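Local coordinates for outer membrane protein assembly factor BamA (Haemophilus ducreyi, PDB 4K3C) that probably helps to assemble beta-barrel proteins and insert them into the outer membrane, as part of the Bam complex, at residues E258-Y263 against W314-L319; P325-S330 against Y356-S361; K364-T369 against E437-A442; T455-D460 against A492-Q497. All blocks are in the same frame, centred on the assembly; numbering follows the deposited sequence.

The four contacts lie in the transmembrane barrel of this Omp85 protein and follow one another along the chain and round the wall. Contact 1 joins strands 260-274 and 303-317, contact 2 strands 328-338 and 346-358, contact 3 strands 366-378 and 430-440, and contact 4 strands 453-465 and 489-500. The strand pairs lying between them are also antiparallel neighbours, so eight neighbouring strands of the wall are stitched together. Centres are about 18 Å apart for contacts 1 and 2, about 9 Å for 2 and 3 and again for 3 and 4, and about 27 Å for 1 and 4. All sit toward the short-turn end of the wall, which in Omp85 barrels faces the periplasm.

Contact 1: E258-Y263 against W314-L319; sequences ENNSYY and WNYNNL
Antiparallel neighbours in the wall of the transmembrane barrel meet here: the start of strand 260-274 runs beside the end of strand 303-317, with the short axes 4.6 Å apart and their directions at 161°. Tyr262 and Trp314, a non-hydrogen-bonded pair, send their rings side by side over the same face of the sheet. The phenol and the five-membered ring of the indole are nearly parallel but slid apart, and the model sets them too close for their exact spacing to be trusted. Trp314 carries CG anti to its backbone N (chi1 162°) and Tyr262 carries CG anti to its carbonyl carbon, and from these different starts both rings reach along the same direction. Tyr316 lies on that face too, next to Asn260. On the other face Ser261 stands opposite Asn315. Asn315 N donates to Ser261 O at 2.7 Å, whereas the return bond from Ser261 N is weak. A water donates to Asn315 O at 2.8 Å and lies 3.2 Å from Ser261 OG, linking the two residues. Asn315 ND2 approaches the edge of the Tyr263 ring, 3.7 Å from CE2, while its OD1 bonds to Asn332 on the next strand. Beyond the regular pairing, Asn317 N donates to Asn259 O at 2.9 Å, carrying the ladder to the turn. Tyr262, Trp314 and Tyr316 on one face, with Ser261 and Asn315 on the other, are consistent with the interfacial aromatic girdle and hydrophilic lumen of outer-membrane beta-barrels.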
loop_
_atom_site.group_PDB
_atom_site.type_symbol
_atom_site.label_atom_id
_atom_site.label_comp_id
_atom_site.label_asym_id
_atom_site.label_seq_id
_atom_site.Cartn_x
_atom_site.Cartn_y
_atom_site.Cartn_z
ATOM N N GLU A 258 4.493 7.447 -8.748
ATOM C CA GLU A 258 5.027 6.147 -8.327
ATOM C C GLU A 258 5.438 6.134 -6.848
ATOM O O GLU A 258 5.309 5.115 -6.165
ATOM C CB GLU A 258 6.167 5.679 -9.245
ATOM C CG GLU A 258 7.547 5.654 -8.614
ATOM C CD GLU A 258 8.652 5.591 -9.654
ATOM O OE1 GLU A 258 9.813 5.912 -9.314
ATOM O OE2 GLU A 258 8.359 5.226 -10.817
ATOM N N ASN A 259 5.922 7.265 -6.357
ATOM C CA ASN A 259 6.180 7.422 -4.946
ATOM C C ASN A 259 5.050 8.184 -4.267
ATOM O O ASN A 259 4.987 8.239 -3.040
ATOM C CB ASN A 259 7.520 8.119 -4.722
ATOM C CG ASN A 259 8.691 7.193 -4.941
ATOM O OD1 ASN A 259 8.517 6.036 -5.326
ATOM N ND2 ASN A 259 9.891 7.692 -4.698
ATOM N N ASN A 260 4.155 8.767 -5.062
ATOM C CA ASN A 260 3.037 9.515 -4.498
ATOM C C ASN A 260 1.726 9.144 -5.133
ATOM O O ASN A 260 1.685 8.757 -6.290
ATOM C CB ASN A 260 3.239 11.021 -4.638
ATOM C CG ASN A 260 4.612 11.468 -4.203
ATOM O OD1 ASN A 260 5.582 11.319 -4.947
ATOM N ND2 ASN A 260 4.708 12.018 -2.997
ATOM N N SER A 261 0.653 9.272 -4.363
ATOM C CA SER A 261 -0.692 9.082 -4.886
ATOM C C SER A 261 -1.732 9.718 -3.955
ATOM O O SER A 261 -1.475 9.924 -2.766
ATOM C CB SER A 261 -0.967 7.598 -5.103
ATOM O OG SER A 261 -0.533 6.850 -3.985
ATOM N N TYR A 262 -2.893 10.051 -4.502
ATOM C CA TYR A 262 -3.932 10.705 -3.731
ATOM C C TYR A 262 -5.155 9.867 -3.851
ATOM O O TYR A 262 -5.209 8.955 -4.668
ATOM C CB TYR A 262 -4.196 12.117 -4.268
ATOM C CG TYR A 262 -2.929 12.902 -4.209
ATOM C CD1 TYR A 262 -2.544 13.553 -3.039
ATOM C CD2 TYR A 262 -2.051 12.908 -5.285
ATOM C CE1 TYR A 262 -1.340 14.230 -2.965
ATOM C CE2 TYR A 262 -0.843 13.580 -5.216
ATOM C CZ TYR A 262 -0.489 14.232 -4.054
ATOM O OH TYR A 262 0.718 14.887 -4.010
ATOM N N TYR A 263 -6.139 10.146 -3.016
ATOM C CA TYR A 263 -7.455 9.585 -3.262
ATOM C C TYR A 263 -8.530 10.539 -2.745
ATOM O O TYR A 263 -8.283 11.345 -1.833
ATOM C CB TYR A 263 -7.576 8.193 -2.659
ATOM C CG TYR A 263 -7.435 8.195 -1.163
ATOM C CD1 TYR A 263 -8.515 8.513 -0.344
ATOM C CD2 TYR A 263 -6.240 7.886 -0.563
ATOM C CE1 TYR A 263 -8.408 8.526 1.021
ATOM C CE2 TYR A 263 -6.123 7.896 0.819
ATOM C CZ TYR A 263 -7.215 8.218 1.602
ATOM O OH TYR A 263 -7.118 8.239 2.978
ATOM N N TRP A 314 -3.222 11.290 1.017
ATOM C CA TRP A 314 -2.037 11.345 0.191
ATOM C C TRP A 314 -1.046 10.296 0.636
ATOM O O TRP A 314 -0.825 10.115 1.831
ATOM C CB TRP A 314 -1.396 12.726 0.271
ATOM C CG TRP A 314 0.023 12.735 -0.194
ATOM C CD1 TRP A 314 0.489 12.395 -1.437
ATOM C CD2 TRP A 314 1.169 13.090 0.579
ATOM N NE1 TRP A 314 1.842 12.521 -1.485
ATOM C CE2 TRP A 314 2.295 12.949 -0.260
ATOM C CE3 TRP A 314 1.358 13.516 1.902
ATOM C CZ2 TRP A 314 3.603 13.226 0.179
ATOM C CZ3 TRP A 314 2.657 13.787 2.339
ATOM C CH2 TRP A 314 3.759 13.641 1.476
ATOM N N ASN A 315 -0.431 9.604 -0.314
ATOM C CA ASN A 315 0.422 8.484 0.052
ATOM C C ASN A 315 1.783 8.476 -0.556
ATOM O O ASN A 315 1.949 8.265 -1.762
ATOM C CB ASN A 315 -0.256 7.162 -0.229
ATOM C CG ASN A 315 -1.201 6.790 0.854
ATOM O OD1 ASN A 315 -0.785 6.291 1.908
ATOM N ND2 ASN A 315 -2.489 7.064 0.635
ATOM N N TYR A 316 2.759 8.681 0.316
ATOM C CA TYR A 316 4.146 8.670 -0.075
ATOM C C TYR A 316 4.788 7.352 0.342
ATOM O O TYR A 316 4.622 6.908 1.477
ATOM C CB TYR A 316 4.865 9.875 0.536
ATOM C CG TYR A 316 6.354 9.898 0.282
ATOM C CD1 TYR A 316 6.884 10.444 -0.883
ATOM C CD2 TYR A 316 7.238 9.376 1.214
ATOM C CE1 TYR A 316 8.260 10.460 -1.099
ATOM C CE2 TYR A 316 8.600 9.389 1.002
ATOM C CZ TYR A 316 9.104 9.924 -0.148
ATOM O OH TYR A 316 10.467 9.919 -0.323
ATOM N N ASN A 317 5.490 6.719 -0.594
ATOM C CA ASN A 317 6.330 5.569 -0.284
ATOM C C ASN A 317 7.650 5.608 -1.035
ATOM O O ASN A 317 7.673 5.640 -2.262
ATOM C CB ASN A 317 5.618 4.249 -0.595
ATOM C CG ASN A 317 6.379 3.031 -0.053
ATOM O OD1 ASN A 317 7.573 2.857 -0.301
ATOM N ND2 ASN A 317 5.683 2.194 0.708
ATOM N N ASN A 318 8.752 5.592 -0.299
ATOM C CA ASN A 318 10.037 5.324 -0.916
ATOM C C ASN A 318 10.335 3.856 -0.736
ATOM O O ASN A 318 9.976 3.032 -1.576
ATOM C CB ASN A 318 11.139 6.137 -0.269
ATOM C CG ASN A 318 11.803 7.058 -1.236
ATOM O OD1 ASN A 318 12.300 8.116 -0.857
ATOM N ND2 ASN A 318 11.805 6.675 -2.506
ATOM N N LEU A 319 10.986 3.550 0.379
ATOM C CA LEU A 319 11.206 2.181 0.833
ATOM C C LEU A 319 11.835 1.254 -0.213
ATOM O O LEU A 319 11.169 0.740 -1.108
ATOM C CB LEU A 319 9.914 1.601 1.424
ATOM C CG LEU A 319 9.387 2.380 2.639
ATOM C CD1 LEU A 319 8.273 1.635 3.341
ATOM C CD2 LEU A 319 10.513 2.726 3.629
HETATM O O HOH W 1 2.220 5.699 -2.848
#

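Contact 2: P325-S330 against Y356-S361; sequences PTAGSS and YIPLNS
The Tyr356 ring, in the beta hairpin of strands 328-338 and 346-358 of the Omp85 barrel, has Pro325 lying over one face: Pro325 CB sits 4.0 Å from the ring centroid and 7° off its normal, a CH-pi contact at the ring centre, and CG follows it over the same face. At the edge, near the ring plane, is Gly328 O, while Pro325 O comes to 3.3 Å from Tyr356 CD2. Val366, Ala368 and Lys370 of the following strand also touch the tyrosine. The contact lies at the open end of the hairpin. Tyr356 CG is anti to the carbonyl carbon (chi1 -64°), which swings the ring back along the turn leading into strand 328-338, where the proline waits. The strands pair through Gly328 and Tyr356, an antiparallel hydrogen-bonded pair. One of its two bonds is sound, from Tyr356 N to Gly328 O at 2.9 Å; the reverse one, from Gly328 N, is long and weak. Gly328 has a positive phi, a conformation in which a CB would press on the carbonyl O of Ala327. Before it, the turn is held by Asn320 OD1, which accepts from the backbone N of both Thr326 and Ala327, and Pro325 O accepts from Arg454 NH2. Farther along, the Pro358 ring leans on the turn, with CD 3.7 Å from Thr326 O and 3.9 Å from Ala327 CB.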
loop_
_atom_site.group_PDB
_atom_site.type_symbol
_atom_site.label_atom_id
_atom_site.label_comp_id
_atom_site.label_asym_id
_atom_site.label_seq_id
_atom_site.Cartn_x
_atom_site.Cartn_y
_atom_site.Cartn_z
ATOM N N PRO A 325 12.404 -2.867 4.906
ATOM C CA PRO A 325 13.094 -1.809 4.171
ATOM C C PRO A 325 14.373 -1.494 4.901
ATOM O O PRO A 325 14.433 -1.644 6.117
ATOM C CB PRO A 325 12.146 -0.615 4.294
ATOM C CG PRO A 325 10.837 -1.196 4.611
ATOM C CD PRO A 325 11.132 -2.388 5.461
ATOM N N THR A 326 15.393 -1.086 4.169
ATOM C CA THR A 326 16.669 -0.814 4.792
ATOM C C THR A 326 17.018 0.670 4.636
ATOM O O THR A 326 17.824 1.218 5.390
ATOM C CB THR A 326 17.764 -1.781 4.267
ATOM O OG1 THR A 326 19.026 -1.479 4.871
ATOM C CG2 THR A 326 17.877 -1.738 2.741
ATOM N N ALA A 327 16.377 1.320 3.674
ATOM C CA ALA A 327 16.510 2.759 3.516
ATOM C C ALA A 327 15.280 3.352 2.832
ATOM O O ALA A 327 14.440 2.625 2.294
ATOM C CB ALA A 327 17.771 3.099 2.745
ATOM N N GLY A 328 15.172 4.674 2.862
ATOM C CA GLY A 328 14.017 5.339 2.293
ATOM C C GLY A 328 13.063 5.751 3.389
ATOM O O GLY A 328 13.394 5.688 4.581
ATOM N N SER A 329 11.874 6.187 2.991
ATOM C CA SER A 329 10.820 6.485 3.955
ATOM C C SER A 329 9.422 6.232 3.393
ATOM O O SER A 329 9.243 5.748 2.277
ATOM C CB SER A 329 10.942 7.918 4.488
ATOM O OG SER A 329 11.270 8.823 3.444
ATOM N N SER A 330 8.427 6.552 4.195
ATOM C CA SER A 330 7.056 6.413 3.768
ATOM C C SER A 330 6.232 7.330 4.662
ATOM O O SER A 330 6.608 7.609 5.813
ATOM C CB SER A 330 6.596 4.975 3.942
ATOM O OG SER A 330 6.357 4.705 5.310
ATOM N N TYR A 356 13.789 4.995 7.342
ATOM C CA TYR A 356 14.901 4.102 7.635
ATOM C C TYR A 356 16.241 4.705 7.200
ATOM O O TYR A 356 16.387 5.196 6.079
ATOM C CB TYR A 356 14.699 2.738 6.959
ATOM C CG TYR A 356 13.497 1.953 7.439
ATOM C CD1 TYR A 356 12.210 2.361 7.130
ATOM C CD2 TYR A 356 13.651 0.782 8.168
ATOM C CE1 TYR A 356 11.107 1.652 7.560
ATOM C CE2 TYR A 356 12.548 0.058 8.595
ATOM C CZ TYR A 356 11.278 0.506 8.285
ATOM O OH TYR A 356 10.172 -0.181 8.702
ATOM N N ILE A 357 17.223 4.629 8.090
ATOM C CA ILE A 357 18.562 5.147 7.845
ATOM C C ILE A 357 19.604 4.048 8.072
ATOM O O ILE A 357 19.705 3.486 9.170
ATOM C CB ILE A 357 18.847 6.311 8.802
ATOM C CG1 ILE A 357 18.128 7.564 8.325
ATOM C CG2 ILE A 357 20.333 6.558 8.954
ATOM C CD1 ILE A 357 18.151 8.666 9.353
ATOM N N PRO A 358 20.372 3.718 7.030
ATOM C CA PRO A 358 21.410 2.701 7.209
ATOM C C PRO A 358 22.722 3.350 7.638
ATOM O O PRO A 358 23.013 4.460 7.168
ATOM C CB PRO A 358 21.529 2.086 5.807
ATOM C CG PRO A 358 21.173 3.196 4.882
ATOM C CD PRO A 358 20.173 4.075 5.614
ATOM N N LEU A 359 23.488 2.686 8.507
ATOM C CA LEU A 359 24.749 3.248 9.010
ATOM C C LEU A 359 25.933 2.623 8.273
ATOM O O LEU A 359 27.099 2.809 8.632
ATOM C CB LEU A 359 24.884 3.002 10.518
ATOM C CG LEU A 359 23.781 3.535 11.437
ATOM C CD1 LEU A 359 24.181 3.530 12.906
ATOM C CD2 LEU A 359 23.396 4.921 11.006
ATOM N N ASN A 360 25.609 1.914 7.200
ATOM C CA ASN A 360 26.476 0.893 6.656
ATOM C C ASN A 360 26.422 0.943 5.161
ATOM O O ASN A 360 25.358 1.164 4.588
ATOM C CB ASN A 360 25.893 -0.469 7.035
ATOM C CG ASN A 360 26.828 -1.311 7.866
ATOM O OD1 ASN A 360 26.467 -2.436 8.257
ATOM N ND2 ASN A 360 28.026 -0.778 8.163
ATOM N N SER A 361 27.548 0.686 4.515
ATOM C CA SER A 361 27.488 0.322 3.114
ATOM C C SER A 361 26.706 -0.981 3.069
ATOM O O SER A 361 25.944 -1.239 2.136
ATOM C CB SER A 361 28.895 0.140 2.541
ATOM O OG SER A 361 29.637 -0.814 3.278
#

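Contact 3: K364-T369 against E437-A442; sequences KWVIAT and ELIIPA
Strands 366-378 and 430-440 run antiparallel here, their short axes 4.8 Å apart with directions at 148°, and four backbone bonds join Val366 to Ile439 and Ala368 to Glu437, the shortest from Glu437 N to Ala368 O at 2.7 Å. Trp365 spreads its indole across the end of the partner strand. Pro441 CD stands over the five-membered ring, 3.6 Å from its centroid, and Ile440 CB over the six-membered ring on the same face, two CH-pi contacts side by side. Leu438 CD1 reaches the indole edge instead, 4.0 Å from CZ3. With CG anti to the carbonyl carbon (chi1 -63°), the indole is directed across to these residues. Pro441 CG also touches Lys364, at 3.7 Å from CB. On the other face of the sheet the side chains are buried. Val366 and Ile439 lie alongside each other, CG1 of the valine 3.7 Å from CD1 of the isoleucine, and Ala368 CB rests against Glu437 CG at 4.0 Å. The glutamate extends beyond CG to a carboxylate bonded through OE2 to Ser456 OG; its OE1 also has long, weak ion pairs with Lys370 and Arg399. Trp365, Ile367 and Leu438 on the surface side, and a buried carboxylate among Val366, Ala368 and Ile439 on the other, are characteristic of an outer-membrane barrel wall, here with the lumenal side facing Arg399 of the Omp85 family's inward-folded loop.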
loop_
_atom_site.group_PDB
_atom_site.type_symbol
_atom_site.label_atom_id
_atom_site.label_comp_id
_atom_site.label_asym_id
_atom_site.label_seq_id
_atom_site.Cartn_x
_atom_site.Cartn_y
_atom_site.Cartn_z
ATOM N N LYS A 364 23.169 -3.812 7.237
ATOM C CA LYS A 364 22.840 -4.643 8.382
ATOM C C LYS A 364 22.510 -3.840 9.647
ATOM O O LYS A 364 21.730 -4.287 10.489
ATOM C CB LYS A 364 23.994 -5.608 8.637
ATOM C CG LYS A 364 24.213 -6.594 7.476
ATOM C CD LYS A 364 25.627 -7.160 7.471
ATOM C CE LYS A 364 25.770 -8.231 6.392
ATOM N NZ LYS A 364 25.288 -9.561 6.905
ATOM N N TRP A 365 23.117 -2.667 9.796
ATOM C CA TRP A 365 22.810 -1.789 10.923
ATOM C C TRP A 365 22.043 -0.573 10.451
ATOM O O TRP A 365 22.604 0.321 9.792
ATOM C CB TRP A 365 24.077 -1.313 11.607
ATOM C CG TRP A 365 24.863 -2.374 12.197
ATOM C CD1 TRP A 365 25.646 -3.247 11.538
ATOM C CD2 TRP A 365 24.990 -2.676 13.591
ATOM N NE1 TRP A 365 26.261 -4.097 12.427
ATOM C CE2 TRP A 365 25.879 -3.767 13.698
ATOM C CE3 TRP A 365 24.436 -2.135 14.759
ATOM C CZ2 TRP A 365 26.231 -4.336 14.925
ATOM C CZ3 TRP A 365 24.780 -2.704 15.978
ATOM C CH2 TRP A 365 25.671 -3.797 16.049
ATOM N N VAL A 366 20.771 -0.537 10.828
ATOM C CA VAL A 366 19.821 0.452 10.346
ATOM C C VAL A 366 19.220 1.127 11.563
ATOM O O VAL A 366 19.069 0.486 12.604
ATOM C CB VAL A 366 18.703 -0.231 9.513
ATOM C CG1 VAL A 366 17.536 0.723 9.248
ATOM C CG2 VAL A 366 19.261 -0.735 8.213
ATOM N N ILE A 367 18.928 2.423 11.454
ATOM C CA ILE A 367 18.178 3.116 12.488
ATOM C C ILE A 367 16.842 3.415 11.877
ATOM O O ILE A 367 16.787 4.010 10.811
ATOM C CB ILE A 367 18.838 4.455 12.934
ATOM C CG1 ILE A 367 20.131 4.192 13.689
ATOM C CG2 ILE A 367 17.905 5.250 13.851
ATOM C CD1 ILE A 367 20.553 5.342 14.537
ATOM N N ALA A 368 15.767 2.991 12.531
ATOM C CA ALA A 368 14.424 3.275 12.037
ATOM C C ALA A 368 13.638 4.090 13.042
ATOM O O ALA A 368 13.817 3.955 14.252
ATOM C CB ALA A 368 13.689 2.003 11.706
ATOM N N THR A 369 12.775 4.954 12.521
ATOM C CA THR A 369 11.975 5.845 13.346
ATOM C C THR A 369 10.581 5.881 12.742
ATOM O O THR A 369 10.433 5.674 11.549
ATOM C CB THR A 369 12.572 7.280 13.395
ATOM O OG1 THR A 369 12.330 7.951 12.149
ATOM C CG2 THR A 369 14.085 7.237 13.673
ATOM N N GLU A 437 14.152 2.870 16.732
ATOM C CA GLU A 437 14.781 1.573 16.951
ATOM C C GLU A 437 16.086 1.361 16.227
ATOM O O GLU A 437 16.272 1.840 15.114
ATOM C CB GLU A 437 13.825 0.403 16.667
ATOM C CG GLU A 437 13.059 0.406 15.360
ATOM C CD GLU A 437 11.810 -0.503 15.421
ATOM O OE1 GLU A 437 10.697 0.018 15.154
ATOM O OE2 GLU A 437 11.934 -1.722 15.742
ATOM N N LEU A 438 16.989 0.636 16.882
ATOM C CA LEU A 438 18.214 0.163 16.243
ATOM C C LEU A 438 18.032 -1.271 15.755
ATOM O O LEU A 438 17.913 -2.190 16.552
ATOM C CB LEU A 438 19.401 0.195 17.214
ATOM C CG LEU A 438 20.776 0.533 16.623
ATOM C CD1 LEU A 438 21.825 -0.291 17.279
ATOM C CD2 LEU A 438 20.840 0.367 15.118
ATOM N N ILE A 439 18.024 -1.450 14.442
ATOM C CA ILE A 439 18.034 -2.774 13.845
ATOM C C ILE A 439 19.450 -3.293 13.755
ATOM O O ILE A 439 20.270 -2.750 13.032
ATOM C CB ILE A 439 17.533 -2.704 12.427
ATOM C CG1 ILE A 439 16.095 -2.222 12.418
ATOM C CG2 ILE A 439 17.658 -4.028 11.776
ATOM C CD1 ILE A 439 15.632 -1.855 11.058
ATOM N N ILE A 440 19.753 -4.352 14.480
ATOM C CA ILE A 440 21.092 -4.906 14.411
ATOM C C ILE A 440 21.013 -6.271 13.732
ATOM O O ILE A 440 19.934 -6.846 13.622
ATOM C CB ILE A 440 21.741 -4.993 15.818
ATOM C CG1 ILE A 440 21.279 -6.257 16.556
ATOM C CG2 ILE A 440 21.418 -3.748 16.621
ATOM C CD1 ILE A 440 19.936 -6.105 17.248
ATOM N N PRO A 441 22.149 -6.781 13.235
ATOM C CA PRO A 441 22.141 -8.116 12.627
ATOM C C PRO A 441 21.668 -9.168 13.617
ATOM O O PRO A 441 22.004 -9.063 14.807
ATOM C CB PRO A 441 23.616 -8.346 12.305
ATOM C CG PRO A 441 24.169 -6.972 12.106
ATOM C CD PRO A 441 23.458 -6.116 13.095
ATOM N N ALA A 442 20.912 -10.156 13.134
ATOM C CA ALA A 442 20.386 -11.223 13.982
ATOM C C ALA A 442 21.490 -12.176 14.348
ATOM O O ALA A 442 22.097 -12.777 13.459
ATOM C CB ALA A 442 19.312 -11.973 13.256
#

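Contact 4: T455-D460 against A492-Q497; sequences TSVFVD and AGIALQ
Backbone bonds come in two antiparallel hydrogen-bonded pairs, Ser456 with Ala495 and Phe458 with Gly493. Ser456 N donates to Ala495 O at 3.0 Å, and Phe458 N to Gly493 O at the same distance of 3.0 Å; the reverse bonds are slightly longer. CA-H...O contacts fill in between them, such as Val457 CA to Gly493 O at 3.2 Å. Aromatic contact centres on Phe458, whose CG lies between the backbone N and the carbonyl carbon (chi1 66°). This folds the ring across to the partner strand, flat over Gly493: the glycine N is 3.5 Å above the ring plane, over its centre, and Ile494 O sits at the ring edge, 3.4 Å from CE2. The glycine has no CB, leaving the ring room to lie on the backbone. An aromatic residue covering a cross-strand glycine in this way is the aromatic rescue of glycine, called mortise-and-tenon in outer-membrane beta-barrels, and here it belongs to the lumenal side of strands 453-465 and 489-500. Arg399 makes a cation-pi contact with this ring and a salt bridge with Asp460 OD2, which places the ring and the acid beside the RGF sequence of the loop that Omp85 proteins tuck into the barrel. Apolar contacts line the outer surface. Val457 CG2 meets Ile494 CD1 at 3.6 Å, the two side chains crossing at a slant, and Val459 CG2 touches Ala492 CB at 3.9 Å. Thr455 and Leu496 run alongside each other on that face, CG2 to CG 4.1 Å, while Thr455 OG1 bonds to Ile440 O.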
loop_
_atom_site.group_PDB
_atom_site.type_symbol
_atom_site.label_atom_id
_atom_site.label_comp_id
_atom_site.label_asym_id
_atom_site.label_seq_id
_atom_site.Cartn_x
_atom_site.Cartn_y
_atom_site.Cartn_z
ATOM N N THR A 455 16.142 -8.357 13.795
ATOM C CA THR A 455 16.208 -8.110 15.223
ATOM C C THR A 455 16.468 -6.627 15.477
ATOM O O THR A 455 17.139 -5.975 14.684
ATOM C CB THR A 455 17.310 -8.941 15.860
ATOM O OG1 THR A 455 18.533 -8.685 15.169
ATOM C CG2 THR A 455 16.974 -10.415 15.748
ATOM N N SER A 456 15.928 -6.092 16.571
ATOM C CA SER A 456 16.023 -4.666 16.839
ATOM C C SER A 456 15.858 -4.339 18.312
ATOM O O SER A 456 15.411 -5.171 19.094
ATOM C CB SER A 456 14.964 -3.912 16.043
ATOM O OG SER A 456 13.661 -4.361 16.376
ATOM N N VAL A 457 16.223 -3.120 18.681
ATOM C CA VAL A 457 16.044 -2.631 20.037
ATOM C C VAL A 457 15.423 -1.266 19.903
ATOM O O VAL A 457 15.863 -0.460 19.076
ATOM C CB VAL A 457 17.376 -2.531 20.780
ATOM C CG1 VAL A 457 17.221 -1.708 22.046
ATOM C CG2 VAL A 457 17.904 -3.940 21.097
ATOM N N PHE A 458 14.386 -0.998 20.687
ATOM C CA PHE A 458 13.501 0.113 20.345
ATOM C C PHE A 458 13.127 0.925 21.574
ATOM O O PHE A 458 13.302 0.473 22.722
ATOM C CB PHE A 458 12.220 -0.399 19.627
ATOM C CG PHE A 458 11.343 -1.223 20.509
ATOM C CD1 PHE A 458 10.379 -0.627 21.303
ATOM C CD2 PHE A 458 11.508 -2.593 20.589
ATOM C CE1 PHE A 458 9.602 -1.375 22.150
ATOM C CE2 PHE A 458 10.719 -3.350 21.432
ATOM C CZ PHE A 458 9.766 -2.735 22.212
ATOM N N VAL A 459 12.603 2.122 21.314
ATOM C CA VAL A 459 11.901 2.898 22.325
ATOM C C VAL A 459 10.592 3.379 21.711
ATOM O O VAL A 459 10.593 4.113 20.716
ATOM C CB VAL A 459 12.739 4.103 22.838
ATOM C CG1 VAL A 459 11.846 5.111 23.550
ATOM C CG2 VAL A 459 13.847 3.623 23.760
ATOM N N ASP A 460 9.472 2.942 22.269
ATOM C CA ASP A 460 8.179 3.430 21.793
ATOM C C ASP A 460 7.700 4.446 22.816
ATOM O O ASP A 460 8.118 4.420 23.974
ATOM C CB ASP A 460 7.137 2.301 21.654
ATOM C CG ASP A 460 7.458 1.304 20.533
ATOM O OD1 ASP A 460 8.425 1.508 19.779
ATOM O OD2 ASP A 460 6.715 0.308 20.391
ATOM N N ALA A 492 10.818 0.465 26.361
ATOM C CA ALA A 492 11.983 0.046 25.598
ATOM C C ALA A 492 12.079 -1.477 25.547
ATOM O O ALA A 492 11.742 -2.164 26.524
ATOM C CB ALA A 492 13.211 0.628 26.192
ATOM N N GLY A 493 12.513 -2.021 24.412
ATOM C CA GLY A 493 12.593 -3.463 24.334
ATOM C C GLY A 493 13.412 -4.059 23.223
ATOM O O GLY A 493 14.080 -3.351 22.471
ATOM N N ILE A 494 13.380 -5.384 23.171
ATOM C CA ILE A 494 13.865 -6.175 22.044
ATOM C C ILE A 494 12.667 -6.542 21.179
ATOM O O ILE A 494 11.537 -6.619 21.653
ATOM C CB ILE A 494 14.506 -7.497 22.509
ATOM C CG1 ILE A 494 15.400 -7.250 23.715
ATOM C CG2 ILE A 494 15.331 -8.138 21.397
ATOM C CD1 ILE A 494 16.557 -6.348 23.422
ATOM N N ALA A 495 12.918 -6.781 19.907
ATOM C CA ALA A 495 11.845 -7.099 18.996
ATOM C C ALA A 495 12.426 -7.986 17.918
ATOM O O ALA A 495 13.436 -7.652 17.298
ATOM C CB ALA A 495 11.260 -5.824 18.407
ATOM N N LEU A 496 11.810 -9.143 17.720
ATOM C CA LEU A 496 12.260 -10.059 16.687
ATOM C C LEU A 496 11.158 -10.159 15.683
ATOM O O LEU A 496 9.988 -10.213 16.049
ATOM C CB LEU A 496 12.537 -11.453 17.256
ATOM C CG LEU A 496 13.376 -12.360 16.344
ATOM C CD1 LEU A 496 14.282 -13.272 17.163
ATOM C CD2 LEU A 496 12.506 -13.184 15.389
ATOM N N GLN A 497 11.504 -10.172 14.412
ATOM C CA GLN A 497 10.516 -10.627 13.462
ATOM C C GLN A 497 11.111 -11.513 12.396
ATOM O O GLN A 497 12.294 -11.421 12.086
ATOM C CB GLN A 497 9.689 -9.486 12.879
ATOM C CG GLN A 497 10.427 -8.424 12.166
ATOM C CD GLN A 497 9.638 -7.132 12.190
ATOM O OE1 GLN A 497 8.980 -6.826 13.184
ATOM N NE2 GLN A 497 9.689 -6.373 11.100
#